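Local coordinates for cutm, flavoprotein of carbon monoxide dehydrogenase (Hydrogenophaga pseudoflava, PDB 1FFV), which carries FAD in carbon monoxide dehydrogenase, where it probably passes electrons from the iron-sulfur centres on to an external acceptor, at residues E78-I82 with A95-I101; E59-I63 with G73-V77; A127-V132 with C198-M202. All blocks are in the same frame, centred on the assembly; numbering follows the deposited sequence.

Contact 1 (E78-I82 with A95-I101); sequences ENDLI and AEAAKLI. With FAD (flavin-adenine dinucleotide), chain J.
Ile82 leans against the 95-101 segment, and its side chain can be traced outward atom by atom. CB makes only a loose approach to the carbonyl oxygen of Ala95. CG1, set anti to the carbonyl carbon (chi1 -64°), drops between that oxygen and a methyl, 3.6 Å from Ala95 O and likewise 3.6 Å from Ala98 CB. The CG2 branch reaches Lys99 CE at 3.9 Å. CD1, the tip, comes within 3.8 Å of Lys99 CG, so both branches of the isoleucine rest on the methylenes of an extended lysine passing at a slant. Lys99 NZ carries its charge on to Glu96 OE2 (3.1 Å) in a salt bridge. Leu81 CD2 and Glu78 OE2 also approach the methyl of Ala98. Glu78 OE2 lies 3.6 Å from Ile101 CD1 as well, the two chains meeting at about a right angle. The other branch of Ile101, CG2, sits over the face of the flavin pyrimidine ring, 3.5 Å from FAD C2. Across the two segments, then, everything rests on van der Waals packing. The one acid buried here, Glu78, has the methyls of Ala98 and Ile101 against OE2 and is hydrogen-bonded through that same oxygen to His125, which would probably influence its ionisation.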
ATOM      1  N   GLU C  78      43.410  13.422   2.049  1.00 27.83           N
ATOM      2  CA  GLU C  78      44.307  12.259   2.084  1.00 27.75           C
ATOM      3  C   GLU C  78      44.614  11.606   0.726  1.00 28.04           C
ATOM      4  O   GLU C  78      45.774  11.293   0.444  1.00 27.56           O
ATOM      5  CB  GLU C  78      43.803  11.204   3.074  1.00 27.53           C
ATOM      6  CG  GLU C  78      43.696  11.661   4.542  1.00 27.24           C
ATOM      7  CD  GLU C  78      45.053  11.926   5.210  1.00 27.31           C
ATOM      8  OE1 GLU C  78      45.066  12.474   6.332  1.00 26.54           O
ATOM      9  OE2 GLU C  78      46.109  11.578   4.632  1.00 27.51           O
ATOM     10  N   ASN C  79      43.594  11.414  -0.112  1.00 27.93           N
ATOM     11  CA  ASN C  79      43.789  10.807  -1.432  1.00 28.49           C
ATOM     12  C   ASN C  79      44.592  11.687  -2.399  1.00 29.03           C
ATOM     13  O   ASN C  79      45.254  11.183  -3.307  1.00 29.08           O
ATOM     14  CB  ASN C  79      42.451  10.419  -2.066  1.00 27.71           C
ATOM     15  CG  ASN C  79      41.874   9.137  -1.488  1.00 28.10           C
ATOM     16  OD1 ASN C  79      40.652   8.987  -1.444  1.00 28.97           O
ATOM     17  ND2 ASN C  79      42.728   8.214  -1.060  1.00 26.73           N
ATOM     18  N   ASP C  80      44.516  13.003  -2.214  1.00 29.74           N
ATOM     19  CA  ASP C  80      45.257  13.934  -3.059  1.00 30.34           C
ATOM     20  C   ASP C  80      46.726  13.912  -2.670  1.00 30.56           C
ATOM     21  O   ASP C  80      47.600  14.294  -3.449  1.00 30.58           O
ATOM     22  CB  ASP C  80      44.686  15.344  -2.929  1.00 30.77           C
ATOM     23  CG  ASP C  80      43.439  15.539  -3.763  1.00 30.88           C
ATOM     24  OD1 ASP C  80      42.747  14.546  -4.052  1.00 31.20           O
ATOM     25  OD2 ASP C  80      43.161  16.687  -4.161  1.00 32.66           O
ATOM     26  N   LEU C  81      46.979  13.454  -1.450  1.00 30.75           N
ATOM     27  CA  LEU C  81      48.321  13.327  -0.921  1.00 30.62           C
ATOM     28  C   LEU C  81      48.933  12.100  -1.601  1.00 30.64           C
ATOM     29  O   LEU C  81      50.099  12.104  -1.998  1.00 30.98           O
ATOM     30  CB  LEU C  81      48.231  13.098   0.584  1.00 30.52           C
ATOM     31  CG  LEU C  81      49.256  13.762   1.487  1.00 30.57           C
ATOM     32  CD1 LEU C  81      49.181  15.274   1.333  1.00 30.13           C
ATOM     33  CD2 LEU C  81      48.990  13.342   2.921  1.00 30.71           C
ATOM     34  N   ILE C  82      48.111  11.064  -1.755  1.00 30.46           N
ATOM     35  CA  ILE C  82      48.514   9.810  -2.380  1.00 29.95           C
ATOM     36  C   ILE C  82      48.729   9.953  -3.883  1.00 30.30           C
ATOM     37  O   ILE C  82      49.656   9.368  -4.443  1.00 30.41           O
ATOM     38  CB  ILE C  82      47.443   8.713  -2.156  1.00 29.39           C
ATOM     39  CG1 ILE C  82      47.305   8.401  -0.668  1.00 29.08           C
ATOM     40  CG2 ILE C  82      47.785   7.449  -2.938  1.00 28.53           C
ATOM     41  CD1 ILE C  82      46.165   7.449  -0.363  1.00 29.02           C
ATOM     42  N   ALA C  95      53.059   9.804   0.757  1.00 33.17           N
ATOM     43  CA  ALA C  95      52.179   9.240  -0.258  1.00 33.27           C
ATOM     44  C   ALA C  95      51.819   7.783   0.038  1.00 33.37           C
ATOM     45  O   ALA C  95      50.661   7.385  -0.084  1.00 33.24           O
ATOM     46  CB  ALA C  95      52.823   9.363  -1.635  1.00 33.14           C
ATOM     47  N   GLU C  96      52.804   6.998   0.453  1.00 33.43           N
ATOM     48  CA  GLU C  96      52.568   5.590   0.751  1.00 33.55           C
ATOM     49  C   GLU C  96      51.878   5.362   2.086  1.00 32.61           C
ATOM     50  O   GLU C  96      50.998   4.516   2.194  1.00 32.54           O
ATOM     51  CB  GLU C  96      53.883   4.807   0.698  1.00 34.76           C
ATOM     52  CG  GLU C  96      54.377   4.532  -0.714  1.00 36.70           C
ATOM     53  CD  GLU C  96      53.401   3.674  -1.514  1.00 37.77           C
ATOM     54  OE1 GLU C  96      53.186   2.490  -1.144  1.00 38.04           O
ATOM     55  OE2 GLU C  96      52.853   4.188  -2.517  1.00 38.76           O
ATOM     56  N   ALA C  97      52.286   6.124   3.093  1.00 31.67           N
ATOM     57  CA  ALA C  97      51.728   6.014   4.432  1.00 30.97           C
ATOM     58  C   ALA C  97      50.272   6.452   4.487  1.00 30.75           C
ATOM     59  O   ALA C  97      49.495   5.933   5.289  1.00 30.54           O
ATOM     60  CB  ALA C  97      52.556   6.827   5.411  1.00 30.82           C
ATOM     61  N   ALA C  98      49.905   7.412   3.642  1.00 30.11           N
ATOM     62  CA  ALA C  98      48.531   7.897   3.614  1.00 30.25           C
ATOM     63  C   ALA C  98      47.578   6.780   3.196  1.00 30.00           C
ATOM     64  O   ALA C  98      46.400   6.799   3.553  1.00 29.78           O
ATOM     65  CB  ALA C  98      48.403   9.092   2.677  1.00 30.00           C
ATOM     66  N   LYS C  99      48.099   5.799   2.460  1.00 29.96           N
ATOM     67  CA  LYS C  99      47.299   4.663   2.002  1.00 30.17           C
ATOM     68  C   LYS C  99      46.829   3.818   3.175  1.00 29.65           C
ATOM     69  O   LYS C  99      45.855   3.079   3.064  1.00 29.73           O
ATOM     70  CB  LYS C  99      48.100   3.772   1.049  1.00 30.53           C
ATOM     71  CG  LYS C  99      48.400   4.383  -0.309  1.00 31.28           C
ATOM     72  CD  LYS C  99      49.130   3.371  -1.177  1.00 32.26           C
ATOM     73  CE  LYS C  99      49.576   3.967  -2.504  1.00 32.94           C
ATOM     74  NZ  LYS C  99      50.203   2.914  -3.369  1.00 33.97           N
ATOM     75  N   LEU C 100      47.544   3.920   4.289  1.00 29.15           N
ATOM     76  CA  LEU C 100      47.222   3.171   5.494  1.00 28.82           C
ATOM     77  C   LEU C 100      46.239   3.918   6.393  1.00 28.23           C
ATOM     78  O   LEU C 100      45.909   3.444   7.483  1.00 28.49           O
ATOM     79  CB  LEU C 100      48.506   2.875   6.276  1.00 29.23           C
ATOM     80  CG  LEU C 100      49.624   2.177   5.497  1.00 29.82           C
ATOM     81  CD1 LEU C 100      50.879   2.077   6.349  1.00 29.45           C
ATOM     82  CD2 LEU C 100      49.151   0.794   5.028  1.00 29.79           C
ATOM     83  N   ILE C 101      45.782   5.084   5.954  1.00 27.27           N
ATOM     84  CA  ILE C 101      44.855   5.864   6.759  1.00 27.35           C
ATOM     85  C   ILE C 101      43.407   5.639   6.358  1.00 27.54           C
ATOM     86  O   ILE C 101      43.049   5.780   5.188  1.00 27.99           O
ATOM     87  CB  ILE C 101      45.174   7.380   6.687  1.00 27.23           C
ATOM     88  CG1 ILE C 101      46.563   7.647   7.266  1.00 27.29           C
ATOM     89  CG2 ILE C 101      44.123   8.198   7.450  1.00 26.40           C
ATOM     90  CD1 ILE C 101      47.046   9.068   7.033  1.00 27.76           C
TER
HETATM   91  PA  FAD J1922      37.969  17.489  11.356  1.00 29.21           P
HETATM   92  O1A FAD J1922      37.355  18.807  11.119  1.00 29.41           O
HETATM   93  O2A FAD J1922      37.174  16.408  11.544  1.00 30.00           O
HETATM   94  O5B FAD J1922      38.762  17.721  12.600  1.00 29.44           O
HETATM   95  C5B FAD J1922      39.720  18.759  12.657  1.00 30.73           C
HETATM   96  C4B FAD J1922      40.020  19.035  14.124  1.00 30.24           C
HETATM   97  O4B FAD J1922      41.182  19.918  14.066  1.00 29.94           O
HETATM   98  C3B FAD J1922      39.035  19.905  14.859  1.00 30.34           C
HETATM   99  O3B FAD J1922      39.248  20.052  16.217  1.00 29.91           O
HETATM  100  C2B FAD J1922      39.140  21.152  14.008  1.00 29.66           C
HETATM  101  O2B FAD J1922      38.517  22.224  14.629  1.00 30.02           O
HETATM  102  C1B FAD J1922      40.625  21.302  13.895  1.00 29.68           C
HETATM  103  N9A FAD J1922      41.145  21.687  12.594  1.00 29.29           N
HETATM  104  C8A FAD J1922      40.904  21.087  11.384  1.00 28.92           C
HETATM  105  N7A FAD J1922      41.539  21.683  10.378  1.00 29.07           N
HETATM  106  C5A FAD J1922      42.218  22.721  10.964  1.00 28.88           C
HETATM  107  C6A FAD J1922      43.103  23.733  10.407  1.00 28.68           C
HETATM  108  N6A FAD J1922      43.409  23.832   9.141  1.00 28.45           N
HETATM  109  N1A FAD J1922      43.599  24.611  11.324  1.00 29.19           N
HETATM  110  C2A FAD J1922      43.311  24.544  12.644  1.00 28.87           C
HETATM  111  N3A FAD J1922      42.521  23.655  13.240  1.00 29.60           N
HETATM  112  C4A FAD J1922      41.998  22.752  12.359  1.00 29.04           C
HETATM  113  N1  FAD J1922      43.132   8.919  10.948  1.00 29.93           N
HETATM  114  C2  FAD J1922      44.337   8.368  10.949  1.00 29.80           C
HETATM  115  O2  FAD J1922      45.316   9.027  11.067  1.00 30.34           O
HETATM  116  N3  FAD J1922      44.540   6.974  10.812  1.00 29.58           N
HETATM  117  C4  FAD J1922      43.488   6.110  10.670  1.00 29.96           C
HETATM  118  O4  FAD J1922      43.702   4.921  10.551  1.00 30.70           O
HETATM  119  C4X FAD J1922      42.157   6.696  10.673  1.00 30.09           C
HETATM  120  N5  FAD J1922      41.091   5.901  10.540  1.00 29.50           N
HETATM  121  C5X FAD J1922      39.868   6.495  10.547  1.00 29.49           C
HETATM  122  C6  FAD J1922      38.764   5.652  10.409  1.00 28.92           C
HETATM  123  C7  FAD J1922      37.497   6.140  10.403  1.00 29.44           C
HETATM  124  C7M FAD J1922      36.323   5.202  10.256  1.00 29.82           C
HETATM  125  C8  FAD J1922      37.266   7.555  10.535  1.00 29.34           C
HETATM  126  C8M FAD J1922      35.867   8.124  10.534  1.00 28.68           C
HETATM  127  C9  FAD J1922      38.364   8.419  10.670  1.00 29.43           C
HETATM  128  C9A FAD J1922      39.651   7.896  10.674  1.00 29.73           C
HETATM  129  N10 FAD J1922      40.809   8.715  10.812  1.00 29.77           N
HETATM  130  C10 FAD J1922      42.029   8.147  10.813  1.00 29.94           C
HETATM  131  C1' FAD J1922      40.638  10.202  10.922  1.00 30.05           C
HETATM  132  C2' FAD J1922      40.799  11.225   9.703  1.00 30.24           C
HETATM  133  O2' FAD J1922      41.993  10.539   9.435  1.00 30.18           O
HETATM  134  C3' FAD J1922      40.523  12.261  10.775  1.00 31.08           C
HETATM  135  O3' FAD J1922      39.646  12.349   9.629  1.00 31.07           O
HETATM  136  C4' FAD J1922      40.681  13.739  10.487  1.00 30.88           C
HETATM  137  O4' FAD J1922      41.394  13.302  11.689  1.00 30.48           O
HETATM  138  C5' FAD J1922      40.344  14.900  11.429  1.00 30.09           C
HETATM  139  O5' FAD J1922      40.711  15.508   9.983  1.00 29.13           O
HETATM  140  P   FAD J1922      39.572  16.263   9.294  1.00 28.06           P
HETATM  141  O1P FAD J1922      40.233  16.855   8.028  1.00 28.43           O
HETATM  142  O2P FAD J1922      38.467  15.478   9.011  1.00 29.20           O
HETATM  143  O3P FAD J1922      39.091  17.291  10.233  1.00 29.34           O

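Contact 2 (E59-I63 with G73-V77); sequences ELRGI and GAMTV
Met75 lies against both Leu60 and Arg61. Its chi1 of -74° puts CG on Leu60 CB, 3.7 Å away, and two further bends (chi2 -57°, chi3 -83°) bring CE near Arg61 NH2, while Met75 CB lies over one face of the guanidinium group, 3.7 Å from Arg61 NH1. The arginine, extended from CG to NE, crosses the methionine obliquely and gives NH2 to the carbonyl of Asn55. The backbones join by Met75 N to Leu60 O (2.9 Å) and Gly73 N to Gly62 O (2.8 Å). Gly73 must be bare, since a CB would run into Leu60 O and Arg61 CA. Thr76 meets Ile63 at about a right angle, CG2 to CD1, 4.0 Å apart. Its OG1 donates to a lone pair of Gly73 O at 2.8 Å and takes a hydrogen from a water that also accepts from Gly62 N. A valine in its place would probably leave that water without its acceptor and Gly73 O with one donor fewer. The segments lead into and out of the hairpin of strands 63-66 and 69-73, Ile63 opening the first and Gly73 closing the second; Ile63 packs on helix 85-90, and Val77 is the N-cap residue of helix 78-83.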
ATOM      1  N   GLU C  59      42.992  29.219  -0.460  1.00 37.48           N
ATOM      2  CA  GLU C  59      44.345  29.447   0.028  1.00 38.76           C
ATOM      3  C   GLU C  59      44.808  28.338   0.984  1.00 38.77           C
ATOM      4  O   GLU C  59      45.975  28.295   1.382  1.00 38.86           O
ATOM      5  CB  GLU C  59      44.459  30.824   0.697  1.00 40.40           C
ATOM      6  CG  GLU C  59      43.157  31.661   0.712  1.00 42.98           C
ATOM      7  CD  GLU C  59      42.752  32.261  -0.646  1.00 44.08           C
ATOM      8  OE1 GLU C  59      43.606  32.363  -1.569  1.00 44.41           O
ATOM      9  OE2 GLU C  59      41.563  32.654  -0.771  1.00 44.78           O
ATOM     10  N   LEU C  60      43.890  27.451   1.361  1.00 38.18           N
ATOM     11  CA  LEU C  60      44.231  26.344   2.247  1.00 37.51           C
ATOM     12  C   LEU C  60      44.442  25.087   1.419  1.00 37.50           C
ATOM     13  O   LEU C  60      44.673  24.017   1.959  1.00 37.01           O
ATOM     14  CB  LEU C  60      43.118  26.111   3.270  1.00 36.67           C
ATOM     15  CG  LEU C  60      42.849  27.199   4.308  1.00 35.98           C
ATOM     16  CD1 LEU C  60      41.685  26.788   5.201  1.00 35.37           C
ATOM     17  CD2 LEU C  60      44.103  27.426   5.139  1.00 35.53           C
ATOM     18  N   ARG C  61      44.370  25.238   0.099  1.00 38.27           N
ATOM     19  CA  ARG C  61      44.523  24.123  -0.829  1.00 39.01           C
ATOM     20  C   ARG C  61      45.759  24.244  -1.714  1.00 39.24           C
ATOM     21  O   ARG C  61      46.373  25.306  -1.805  1.00 39.49           O
ATOM     22  CB  ARG C  61      43.270  24.002  -1.700  1.00 39.71           C
ATOM     23  CG  ARG C  61      42.001  23.849  -0.883  1.00 41.19           C
ATOM     24  CD  ARG C  61      40.756  23.666  -1.726  1.00 42.85           C
ATOM     25  NE  ARG C  61      39.578  23.460  -0.874  1.00 44.41           N
ATOM     26  CZ  ARG C  61      39.350  22.374  -0.127  1.00 44.83           C
ATOM     27  NH1 ARG C  61      40.222  21.365  -0.111  1.00 45.47           N
ATOM     28  NH2 ARG C  61      38.230  22.280   0.587  1.00 44.89           N
ATOM     29  N   GLY C  62      46.135  23.136  -2.344  1.00 39.34           N
ATOM     30  CA  GLY C  62      47.286  23.150  -3.223  1.00 39.75           C
ATOM     31  C   GLY C  62      48.545  22.538  -2.652  1.00 40.16           C
ATOM     32  O   GLY C  62      48.784  22.559  -1.445  1.00 39.99           O
ATOM     33  N   ILE C  63      49.339  21.963  -3.543  1.00 40.78           N
ATOM     34  CA  ILE C  63      50.609  21.340  -3.199  1.00 41.75           C
ATOM     35  C   ILE C  63      51.640  21.949  -4.148  1.00 42.63           C
ATOM     36  O   ILE C  63      51.557  21.770  -5.366  1.00 42.53           O
ATOM     37  CB  ILE C  63      50.554  19.810  -3.411  1.00 41.47           C
ATOM     38  CG1 ILE C  63      49.560  19.180  -2.430  1.00 41.18           C
ATOM     39  CG2 ILE C  63      51.945  19.197  -3.270  1.00 41.25           C
ATOM     40  CD1 ILE C  63      49.270  17.712  -2.702  1.00 40.77           C
ATOM     41  N   GLY C  73      48.853  22.379   1.345  1.00 27.59           N
ATOM     42  CA  GLY C  73      47.732  23.094   1.939  1.00 27.24           C
ATOM     43  C   GLY C  73      47.093  22.273   3.047  1.00 27.00           C
ATOM     44  O   GLY C  73      46.880  21.070   2.888  1.00 27.08           O
ATOM     45  N   ALA C  74      46.788  22.914   4.172  1.00 26.69           N
ATOM     46  CA  ALA C  74      46.182  22.219   5.308  1.00 26.67           C
ATOM     47  C   ALA C  74      44.937  21.426   4.921  1.00 26.87           C
ATOM     48  O   ALA C  74      44.662  20.376   5.507  1.00 27.76           O
ATOM     49  CB  ALA C  74      45.849  23.206   6.415  1.00 25.67           C
ATOM     50  N   MET C  75      44.192  21.927   3.936  1.00 26.66           N
ATOM     51  CA  MET C  75      42.972  21.274   3.484  1.00 26.38           C
ATOM     52  C   MET C  75      43.160  20.205   2.406  1.00 26.33           C
ATOM     53  O   MET C  75      42.185  19.745   1.798  1.00 25.85           O
ATOM     54  CB  MET C  75      41.937  22.312   3.051  1.00 26.45           C
ATOM     55  CG  MET C  75      41.288  23.051   4.214  1.00 26.41           C
ATOM     56  SD  MET C  75      40.491  21.926   5.386  1.00 26.95           S
ATOM     57  CE  MET C  75      38.960  21.675   4.604  1.00 25.84           C
ATOM     58  N   THR C  76      44.411  19.820   2.160  1.00 26.21           N
ATOM     59  CA  THR C  76      44.684  18.773   1.188  1.00 26.35           C
ATOM     60  C   THR C  76      44.067  17.491   1.738  1.00 26.89           C
ATOM     61  O   THR C  76      44.292  17.110   2.882  1.00 27.21           O
ATOM     62  CB  THR C  76      46.196  18.528   0.985  1.00 26.06           C
ATOM     63  OG1 THR C  76      46.805  19.707   0.450  1.00 25.67           O
ATOM     64  CG2 THR C  76      46.429  17.363   0.026  1.00 24.86           C
ATOM     65  N   VAL C  77      43.276  16.842   0.904  1.00 27.55           N
ATOM     66  CA  VAL C  77      42.603  15.607   1.259  1.00 27.93           C
ATOM     67  C   VAL C  77      43.588  14.421   1.180  1.00 27.98           C
ATOM     68  O   VAL C  77      44.512  14.432   0.356  1.00 28.46           O
ATOM     69  CB  VAL C  77      41.358  15.472   0.336  1.00 28.34           C
ATOM     70  CG1 VAL C  77      41.295  14.128  -0.350  1.00 28.28           C
ATOM     71  CG2 VAL C  77      40.099  15.796   1.121  1.00 27.93           C
TER
HETATM   72  O   HOH W   1      45.701  20.282  -2.106  1.00 31.43           O

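Contact 3 (A127-V132 with C198-M202); sequences ALSIAV and CAVVM
Ala199 CB is a small bump on strand 196-205 that settles into a shallow hollow on helix 125-131. The wall of the hollow is made by Ala127 O, 3.9 Å from the methyl, with Ala127 CB a little farther off at 4.4 Å. Leu128 supplies another side: its CB starts out away from the strand, but the branch at CG swings CD2 back to within 4.0 Å of Ala199 CB. One turn along, Ala131 CB answers with a bump of its own. It enters the dip between two strand side chains that face the helix, standing 3.8 Å from Ala199 CB and 3.8 Å from Val201 CG2. Val201 then fills the next hollow, at the end of the helix. With CG1 anti to the backbone N (chi1 -180°), the second methyl, CG2, is turned onto the helix end, where it presses tightly on Ala131 O at 3.1 Å and meets Val132 CG1 at 4.1 Å. The small side chains of Ala127, Ala131 and Ala199 are consistent with so close an approach: the axes of segments 127-131 and 198-202 come to 7.4 Å and are 14° from parallel, so the bumps and hollows follow one another along nearly parallel lines. The fit is wholly a matter of shape, with alkyl groups and backbone carbonyls as the surfaces.

In the fold, strand 196-205 lies between strands 180-186 and 208-217 of the antiparallel sheet. Helix 125-131 covers one face of this strand, aided by Leu93 of helix 92-97, which touches Leu128, Val132 and Val201. From the other face Cys198 and Val200 point to helix 264-285, packing on Ala278, so that the strand is sandwiched between helices.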
ATOM      1  N   ALA C 127      53.078  11.350  13.909  1.00 25.07           N
ATOM      2  CA  ALA C 127      54.391  10.699  13.860  1.00 25.20           C
ATOM      3  C   ALA C 127      55.067  10.931  12.509  1.00 25.20           C
ATOM      4  O   ALA C 127      56.262  11.203  12.448  1.00 25.41           O
ATOM      5  CB  ALA C 127      54.276   9.200  14.144  1.00 24.93           C
ATOM      6  N   LEU C 128      54.291  10.843  11.434  1.00 25.04           N
ATOM      7  CA  LEU C 128      54.815  11.057  10.097  1.00 25.28           C
ATOM      8  C   LEU C 128      55.418  12.446   9.938  1.00 25.56           C
ATOM      9  O   LEU C 128      56.496  12.601   9.350  1.00 26.02           O
ATOM     10  CB  LEU C 128      53.715  10.845   9.058  1.00 25.46           C
ATOM     11  CG  LEU C 128      53.284   9.391   8.828  1.00 25.13           C
ATOM     12  CD1 LEU C 128      52.016   9.352   8.000  1.00 24.76           C
ATOM     13  CD2 LEU C 128      54.409   8.627   8.142  1.00 24.43           C
ATOM     14  N   SER C 129      54.742  13.452  10.486  1.00 25.29           N
ATOM     15  CA  SER C 129      55.219  14.824  10.377  1.00 25.44           C
ATOM     16  C   SER C 129      56.538  15.028  11.112  1.00 25.61           C
ATOM     17  O   SER C 129      57.370  15.827  10.689  1.00 25.46           O
ATOM     18  CB  SER C 129      54.161  15.813  10.875  1.00 25.67           C
ATOM     19  OG  SER C 129      53.961  15.705  12.271  1.00 26.51           O
ATOM     20  N   ILE C 130      56.723  14.297  12.208  1.00 25.96           N
ATOM     21  CA  ILE C 130      57.951  14.376  12.991  1.00 25.85           C
ATOM     22  C   ILE C 130      59.092  13.715  12.203  1.00 26.31           C
ATOM     23  O   ILE C 130      60.169  14.290  12.049  1.00 26.55           O
ATOM     24  CB  ILE C 130      57.768  13.690  14.366  1.00 25.87           C
ATOM     25  CG1 ILE C 130      56.723  14.454  15.188  1.00 25.66           C
ATOM     26  CG2 ILE C 130      59.097  13.596  15.113  1.00 25.61           C
ATOM     27  CD1 ILE C 130      56.390  13.832  16.532  1.00 25.28           C
ATOM     28  N   ALA C 131      58.833  12.535  11.653  1.00 26.06           N
ATOM     29  CA  ALA C 131      59.842  11.826  10.882  1.00 26.30           C
ATOM     30  C   ALA C 131      60.355  12.623   9.670  1.00 26.45           C
ATOM     31  O   ALA C 131      61.547  12.580   9.355  1.00 26.42           O
ATOM     32  CB  ALA C 131      59.305  10.477  10.437  1.00 25.94           C
ATOM     33  N   VAL C 132      59.456  13.330   8.984  1.00 26.59           N
ATOM     34  CA  VAL C 132      59.838  14.121   7.810  1.00 26.78           C
ATOM     35  C   VAL C 132      60.303  15.539   8.156  1.00 26.87           C
ATOM     36  O   VAL C 132      60.672  16.310   7.274  1.00 26.56           O
ATOM     37  CB  VAL C 132      58.700  14.188   6.745  1.00 27.15           C
ATOM     38  CG1 VAL C 132      58.356  12.785   6.248  1.00 26.65           C
ATOM     39  CG2 VAL C 132      57.461  14.882   7.312  1.00 26.54           C
ATOM     40  N   CYS C 198      55.346   2.983  13.680  1.00 25.61           N
ATOM     41  CA  CYS C 198      56.632   3.662  13.698  1.00 26.01           C
ATOM     42  C   CYS C 198      56.990   4.242  12.345  1.00 26.53           C
ATOM     43  O   CYS C 198      57.002   3.537  11.329  1.00 26.69           O
ATOM     44  CB  CYS C 198      57.754   2.736  14.165  1.00 25.78           C
ATOM     45  SG  CYS C 198      59.430   3.463  13.982  1.00 26.15           S
ATOM     46  N   ALA C 199      57.257   5.546  12.343  1.00 26.76           N
ATOM     47  CA  ALA C 199      57.649   6.265  11.139  1.00 27.06           C
ATOM     48  C   ALA C 199      59.157   6.492  11.203  1.00 27.38           C
ATOM     49  O   ALA C 199      59.694   6.860  12.253  1.00 26.36           O
ATOM     50  CB  ALA C 199      56.914   7.603  11.055  1.00 26.91           C
ATOM     51  N   VAL C 200      59.830   6.255  10.079  1.00 28.32           N
ATOM     52  CA  VAL C 200      61.276   6.422   9.983  1.00 29.24           C
ATOM     53  C   VAL C 200      61.718   7.063   8.667  1.00 29.95           C
ATOM     54  O   VAL C 200      61.186   6.758   7.600  1.00 29.94           O
ATOM     55  CB  VAL C 200      62.010   5.050  10.078  1.00 29.36           C
ATOM     56  CG1 VAL C 200      63.458   5.181   9.591  1.00 29.28           C
ATOM     57  CG2 VAL C 200      62.004   4.535  11.503  1.00 29.14           C
ATOM     58  N   VAL C 201      62.689   7.967   8.770  1.00 30.97           N
ATOM     59  CA  VAL C 201      63.303   8.609   7.612  1.00 31.72           C
ATOM     60  C   VAL C 201      64.791   8.525   7.941  1.00 32.84           C
ATOM     61  O   VAL C 201      65.199   8.871   9.055  1.00 32.52           O
ATOM     62  CB  VAL C 201      62.903  10.095   7.447  1.00 31.74           C
ATOM     63  CG1 VAL C 201      63.585  10.676   6.217  1.00 30.99           C
ATOM     64  CG2 VAL C 201      61.392  10.238   7.310  1.00 31.32           C
ATOM     65  N   MET C 202      65.587   7.997   7.015  1.00 34.19           N
ATOM     66  CA  MET C 202      67.022   7.872   7.250  1.00 36.03           C
ATOM     67  C   MET C 202      67.885   8.019   6.000  1.00 37.24           C
ATOM     68  O   MET C 202      67.428   7.806   4.875  1.00 37.80           O
ATOM     69  CB  MET C 202      67.352   6.537   7.946  1.00 36.06           C
ATOM     70  CG  MET C 202      67.361   5.308   7.044  1.00 36.65           C
ATOM     71  SD  MET C 202      67.776   3.765   7.928  1.00 37.11           S
ATOM     72  CE  MET C 202      69.449   3.846   7.925  1.00 37.74           C
TER

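Contact 1 stands in the middle: its centre is about 14 Å from that of contact 2 and about 14 Å from that of contact 3, whereas the centres of contacts 2 and 3 are about 21 Å apart and their nearest atoms about 12 Å. Leu81 CD1 joins it to Thr76 CG2 of contact 2 at 3.7 Å, and Ala97 CB joins it to Leu128 CD1 of contact 3, also at 3.7 Å. FAD runs past contacts 2 and 1. Contact 2 brings the side chain of Ala74 to about 4 Å from the cofactor, at the adenine end; contact 1 meets the flavin directly; contact 3 is set off from it, the side chain of Leu128 about 7 Å from FAD.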